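Local structure of replication protein B (Plasmid RSF1010, 3H20) at residues A[95-98]-A[104-107]; A[111-116]-A[173-178]. The protein acts as a DNA primase, a nucleotidyltransferase that makes the primers for replication of a plasmid copied exclusively in leading-strand mode. All blocks are in the same frame, centred on the assembly; numbering follows the deposited sequence.

Following the chain from the N terminus, residues 95-98 lead into strand 96-99, the chain turns back, and residues 104-107 return beside them, so contact 1 closes a short beta hairpin in the middle of a four-stranded antiparallel sheet. Strand 104-110 then runs straight into the loop 111-116, where contact 2 opens. This second closure is long: helix 117-130 and the chain up to strand 167-170 intervene before residues 173-178 come back alongside. The two contacts neither nest nor cross but follow in series. They still touch, Gly173 N lying 2.9 Å from Ala95 O in a probable hydrogen bond. Contact 2 ties together the loops leaving strands 104-110 and 167-170, each leading into a helix.

Contact 1. Residues A[95-98]-A[104-107]; sequences ALVV and NYQA
Val97 and Tyr105 meet on one face of the hairpin, their side chains passing at a slant: methyl CG1 of Val97 lies 3.8 Å from Tyr105 CD1. With CG1 anti to the backbone N of Val97 (chi1 177°), that methyl is the branch carried toward the tyrosine ring. Ala107 pairs directly with Val97 at a non-hydrogen-bonded position on this same face, and Leu84 of helix 81-89 packs on Val97, Tyr105 and Ala107. One residue on, Val98 and Gln106 form the hydrogen-bonded pair: Val98 N reaches Gln106 O at 2.9 Å, and Gln106 N reaches Val98 O at 2.8 Å, both nearly straight. Tyr105 CA adds a CA-H...O contact to Val98 O at 3.3 Å. Before the pair, Ala95 and Leu96 both face Trp108, a classic beta bulge. On the other face Val98 and Leu96 lie against helix 6-17. Gln106, its chain extended beyond CG, has its amide held at both ends: NE2 gives to Asp77 OD1, while OE1 takes the backbone N-H of Arg145, a residue of the diphosphate pocket. Val97 and Ala107 make the face toward Leu84 apolar, while the Gln106 side chain's nearest atom lies about 4 Å from the bound diphosphate.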
ATOM      1  N   ALA A  95     -17.839 -13.389  12.597  1.00 32.68           N
ATOM      2  CA  ALA A  95     -17.685 -13.522  14.041  1.00 32.61           C
ATOM      3  C   ALA A  95     -18.519 -12.484  14.783  1.00 32.72           C
ATOM      4  O   ALA A  95     -18.940 -12.707  15.919  1.00 33.43           O
ATOM      5  CB  ALA A  95     -16.219 -13.406  14.431  1.00 32.58           C
ATOM      6  N   LEU A  96     -18.755 -11.348  14.135  1.00 32.66           N
ATOM      7  CA  LEU A  96     -19.764 -10.400  14.592  1.00 32.78           C
ATOM      8  C   LEU A  96     -20.222  -9.492  13.456  1.00 32.84           C
ATOM      9  O   LEU A  96     -19.493  -9.280  12.487  1.00 32.54           O
ATOM     10  CB  LEU A  96     -19.224  -9.560  15.751  1.00 32.77           C
ATOM     11  CG  LEU A  96     -17.926  -8.795  15.487  1.00 34.27           C
ATOM     12  CD1 LEU A  96     -17.942  -7.448  16.194  1.00 35.91           C
ATOM     13  CD2 LEU A  96     -16.721  -9.617  15.917  1.00 35.15           C
ATOM     14  N   VAL A  97     -21.432  -8.959  13.582  1.00 32.87           N
ATOM     15  CA  VAL A  97     -21.970  -8.021  12.588  1.00 32.80           C
ATOM     16  C   VAL A  97     -22.414  -6.743  13.297  1.00 32.77           C
ATOM     17  O   VAL A  97     -23.106  -6.799  14.317  1.00 32.24           O
ATOM     18  CB  VAL A  97     -23.179  -8.638  11.815  1.00 33.19           C
ATOM     19  CG1 VAL A  97     -23.792  -7.627  10.812  1.00 32.85           C
ATOM     20  CG2 VAL A  97     -22.762  -9.913  11.073  1.00 33.67           C
ATOM     21  N   VAL A  98     -22.019  -5.600  12.733  1.00 33.06           N
ATOM     22  CA  VAL A  98     -22.377  -4.287  13.249  1.00 33.04           C
ATOM     23  C   VAL A  98     -23.130  -3.499  12.166  1.00 33.11           C
ATOM     24  O   VAL A  98     -22.672  -3.398  11.018  1.00 33.32           O
ATOM     25  CB  VAL A  98     -21.103  -3.527  13.735  1.00 33.47           C
ATOM     26  CG1 VAL A  98     -21.386  -2.039  13.974  1.00 34.01           C
ATOM     27  CG2 VAL A  98     -20.523  -4.182  15.026  1.00 34.23           C
ATOM     28  N   ASN A 104     -26.939  -0.809   6.362  1.00 33.11           N
ATOM     29  CA  ASN A 104     -25.499  -0.780   6.091  1.00 33.25           C
ATOM     30  C   ASN A 104     -24.724  -1.480   7.207  1.00 32.71           C
ATOM     31  O   ASN A 104     -24.866  -1.130   8.386  1.00 32.32           O
ATOM     32  CB  ASN A 104     -25.006   0.671   5.946  1.00 33.67           C
ATOM     33  CG  ASN A 104     -25.567   1.365   4.720  1.00 35.73           C
ATOM     34  OD1 ASN A 104     -25.469   0.855   3.605  1.00 39.68           O
ATOM     35  ND2 ASN A 104     -26.153   2.539   4.917  1.00 38.91           N
ATOM     36  N   TYR A 105     -23.919  -2.475   6.837  1.00 32.47           N
ATOM     37  CA  TYR A 105     -23.262  -3.359   7.817  1.00 32.75           C
ATOM     38  C   TYR A 105     -21.747  -3.491   7.662  1.00 33.38           C
ATOM     39  O   TYR A 105     -21.190  -3.320   6.569  1.00 33.84           O
ATOM     40  CB  TYR A 105     -23.879  -4.775   7.784  1.00 32.17           C
ATOM     41  CG  TYR A 105     -25.387  -4.808   7.962  1.00 32.21           C
ATOM     42  CD1 TYR A 105     -25.960  -4.892   9.237  1.00 30.65           C
ATOM     43  CD2 TYR A 105     -26.236  -4.773   6.862  1.00 31.70           C
ATOM     44  CE1 TYR A 105     -27.345  -4.922   9.407  1.00 31.93           C
ATOM     45  CE2 TYR A 105     -27.629  -4.798   7.019  1.00 32.05           C
ATOM     46  CZ  TYR A 105     -28.169  -4.869   8.299  1.00 31.59           C
ATOM     47  OH  TYR A 105     -29.531  -4.903   8.464  1.00 32.52           O
ATOM     48  N   GLN A 106     -21.104  -3.809   8.784  1.00 33.83           N
ATOM     49  CA  GLN A 106     -19.720  -4.267   8.847  1.00 34.39           C
ATOM     50  C   GLN A 106     -19.703  -5.670   9.423  1.00 34.34           C
ATOM     51  O   GLN A 106     -20.494  -5.991  10.326  1.00 34.54           O
ATOM     52  CB  GLN A 106     -18.902  -3.368   9.801  1.00 34.31           C
ATOM     53  CG  GLN A 106     -18.505  -2.057   9.177  1.00 35.70           C
ATOM     54  CD  GLN A 106     -17.794  -1.119  10.126  1.00 34.73           C
ATOM     55  OE1 GLN A 106     -17.755  -1.336  11.340  1.00 36.19           O
ATOM     56  NE2 GLN A 106     -17.234  -0.060   9.572  1.00 35.73           N
ATOM     57  N   ALA A 107     -18.798  -6.507   8.929  1.00 34.34           N
ATOM     58  CA  ALA A 107     -18.576  -7.819   9.542  1.00 34.30           C
ATOM     59  C   ALA A 107     -17.100  -8.004   9.897  1.00 34.25           C
ATOM     60  O   ALA A 107     -16.224  -7.567   9.150  1.00 35.01           O
ATOM     61  CB  ALA A 107     -19.045  -8.938   8.596  1.00 34.48           C
TER

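Contact 2. Residues A[111-116]-A[173-178]; sequences VADAAG and GKTATA. With SO4 (sulfate ion), chain B.
A single water joins Asp113 and Thr175, whose side chains are too far apart to bond directly. It donates to Asp113 OD1 at 2.9 Å and to Thr175 OG1 at 2.7 Å. OG1 in turn donates a hydrogen bond to O3 of a sulfate ion, probably from the crystallisation liquor, at 2.9 Å, so the threonine hydroxyl is gripped twice, as acceptor and as donor. With OG1 set beside the backbone N (chi1 -58°), both donors of Thr175 address the one anion: its N also bonds O1 at 2.8 Å, with a weak second bond to O3. The aliphatic part of Lys174 runs past the same sulfate, CB coming to 3.5 Å from O1. In the fold these are two connecting loops: residues 111-116 lead from strand 104-110 into helix 117-130, while residues 173-178 lead from strand 167-170 into the long helix 179-206, with Gly116 and Ala178 at the N-cap positions. Ala176 is held to Lys110 by a backbone hydrogen bond; Val111 CB points away from 173-178, and its side chain touches Leu182 and Val183. What direct touching there is falls to the other branch of Thr175, whose methyl CG2 lies 3.9 Å from Val111 O. Replacing Thr175 with an alanine would remove both branches, and would probably cost the sulfate its OG1 bond, leave the water without its second mate and open a gap beside the Val111 carbonyl. Asp113 OD1 has a further, long and weak ion pair with Lys110 NZ.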
ATOM      1  N   VAL A 111     -10.616 -15.857  10.891  1.00 33.03           N
ATOM      2  CA  VAL A 111     -10.068 -16.916  10.029  1.00 32.56           C
ATOM      3  C   VAL A 111      -9.170 -17.924  10.754  1.00 33.00           C
ATOM      4  O   VAL A 111      -8.927 -19.014  10.241  1.00 32.83           O
ATOM      5  CB  VAL A 111      -9.317 -16.319   8.804  1.00 32.93           C
ATOM      6  CG1 VAL A 111     -10.292 -15.537   7.922  1.00 32.42           C
ATOM      7  CG2 VAL A 111      -8.133 -15.441   9.252  1.00 33.66           C
ATOM      8  N   ALA A 112      -8.668 -17.543  11.931  1.00 32.86           N
ATOM      9  CA  ALA A 112      -7.706 -18.343  12.698  1.00 33.74           C
ATOM     10  C   ALA A 112      -7.607 -17.783  14.110  1.00 34.10           C
ATOM     11  O   ALA A 112      -8.060 -16.675  14.358  1.00 33.91           O
ATOM     12  CB  ALA A 112      -6.319 -18.312  12.026  1.00 33.81           C
ATOM     13  N   ASP A 113      -6.998 -18.531  15.028  1.00 35.38           N
ATOM     14  CA  ASP A 113      -6.733 -17.992  16.371  1.00 36.38           C
ATOM     15  C   ASP A 113      -5.656 -16.907  16.312  1.00 36.61           C
ATOM     16  O   ASP A 113      -5.694 -15.938  17.075  1.00 36.75           O
ATOM     17  CB  ASP A 113      -6.328 -19.100  17.342  1.00 36.83           C
ATOM     18  CG  ASP A 113      -7.460 -20.089  17.615  1.00 38.35           C
ATOM     19  OD1 ASP A 113      -8.652 -19.734  17.447  1.00 38.89           O
ATOM     20  OD2 ASP A 113      -7.147 -21.225  18.012  1.00 40.73           O
ATOM     21  N   ALA A 114      -4.705 -17.081  15.395  1.00 36.78           N
ATOM     22  CA  ALA A 114      -3.677 -16.071  15.127  1.00 37.24           C
ATOM     23  C   ALA A 114      -3.207 -16.137  13.671  1.00 37.49           C
ATOM     24  O   ALA A 114      -2.931 -17.225  13.143  1.00 37.52           O
ATOM     25  CB  ALA A 114      -2.504 -16.234  16.082  1.00 37.06           C
ATOM     26  N   ALA A 115      -3.144 -14.968  13.029  1.00 37.74           N
ATOM     27  CA  ALA A 115      -2.578 -14.822  11.682  1.00 38.29           C
ATOM     28  C   ALA A 115      -1.859 -13.480  11.564  1.00 38.62           C
ATOM     29  O   ALA A 115      -2.372 -12.464  12.014  1.00 39.15           O
ATOM     30  CB  ALA A 115      -3.666 -14.945  10.619  1.00 37.98           C
ATOM     31  N   GLY A 116      -0.672 -13.473  10.961  1.00 39.06           N
ATOM     32  CA  GLY A 116       0.130 -12.245  10.877  1.00 39.37           C
ATOM     33  C   GLY A 116      -0.521 -11.154  10.039  1.00 39.43           C
ATOM     34  O   GLY A 116      -1.464 -11.418   9.300  1.00 38.95           O
ATOM     35  N   GLY A 173     -18.893 -15.150  17.492  1.00 35.14           N
ATOM     36  CA  GLY A 173     -17.477 -15.213  17.895  1.00 35.37           C
ATOM     37  C   GLY A 173     -16.694 -16.420  17.386  1.00 35.42           C
ATOM     38  O   GLY A 173     -15.526 -16.610  17.750  1.00 35.45           O
ATOM     39  N   LYS A 174     -17.323 -17.230  16.543  1.00 34.29           N
ATOM     40  CA  LYS A 174     -16.715 -18.479  16.082  1.00 34.16           C
ATOM     41  C   LYS A 174     -15.905 -18.298  14.809  1.00 33.05           C
ATOM     42  O   LYS A 174     -16.242 -17.467  13.962  1.00 32.69           O
ATOM     43  CB  LYS A 174     -17.791 -19.528  15.803  1.00 34.74           C
ATOM     44  CG  LYS A 174     -18.452 -20.120  17.036  1.00 38.15           C
ATOM     45  CD  LYS A 174     -19.244 -21.371  16.653  1.00 44.32           C
ATOM     46  CE  LYS A 174     -18.316 -22.558  16.358  1.00 47.55           C
ATOM     47  NZ  LYS A 174     -18.820 -23.430  15.248  1.00 49.90           N
ATOM     48  N   THR A 175     -14.868 -19.119  14.652  1.00 32.05           N
ATOM     49  CA  THR A 175     -14.069 -19.125  13.419  1.00 31.54           C
ATOM     50  C   THR A 175     -14.944 -19.492  12.217  1.00 31.49           C
ATOM     51  O   THR A 175     -15.768 -20.388  12.310  1.00 31.87           O
ATOM     52  CB  THR A 175     -12.891 -20.113  13.551  1.00 31.78           C
ATOM     53  OG1 THR A 175     -12.086 -19.737  14.680  1.00 31.08           O
ATOM     54  CG2 THR A 175     -12.041 -20.127  12.298  1.00 30.93           C
ATOM     55  N   ALA A 176     -14.770 -18.788  11.094  1.00 31.32           N
ATOM     56  CA  ALA A 176     -15.506 -19.107   9.859  1.00 31.23           C
ATOM     57  C   ALA A 176     -15.162 -20.524   9.383  1.00 30.97           C
ATOM     58  O   ALA A 176     -14.028 -20.973   9.564  1.00 30.83           O
ATOM     59  CB  ALA A 176     -15.189 -18.091   8.773  1.00 30.14           C
ATOM     60  N   THR A 177     -16.138 -21.234   8.807  1.00 30.56           N
ATOM     61  CA  THR A 177     -15.877 -22.568   8.215  1.00 30.64           C
ATOM     62  C   THR A 177     -14.694 -22.548   7.222  1.00 30.92           C
ATOM     63  O   THR A 177     -13.854 -23.454   7.230  1.00 30.34           O
ATOM     64  CB  THR A 177     -17.138 -23.130   7.511  1.00 30.90           C
ATOM     65  OG1 THR A 177     -18.213 -23.222   8.454  1.00 30.05           O
ATOM     66  CG2 THR A 177     -16.874 -24.524   6.923  1.00 30.13           C
ATOM     67  N   ALA A 178     -14.640 -21.498   6.399  1.00 30.83           N
ATOM     68  CA  ALA A 178     -13.601 -21.324   5.380  1.00 31.39           C
ATOM     69  C   ALA A 178     -12.327 -20.670   5.897  1.00 32.07           C
ATOM     70  O   ALA A 178     -11.426 -20.375   5.111  1.00 32.30           O
ATOM     71  CB  ALA A 178     -14.149 -20.523   4.192  1.00 30.91           C
TER
HETATM   72  S   SO4 B 324     -13.928 -21.348  17.176  1.00 63.89           S
HETATM   73  O1  SO4 B 324     -14.924 -21.492  16.121  1.00 64.05           O
HETATM   74  O2  SO4 B 324     -12.830 -22.275  16.927  1.00 64.32           O
HETATM   75  O3  SO4 B 324     -13.421 -19.978  17.210  1.00 63.82           O
HETATM   76  O4  SO4 B 324     -14.541 -21.652  18.467  1.00 64.72           O
HETATM   77  O   HOH W   1      -9.547 -20.573  14.785  1.00 32.71           O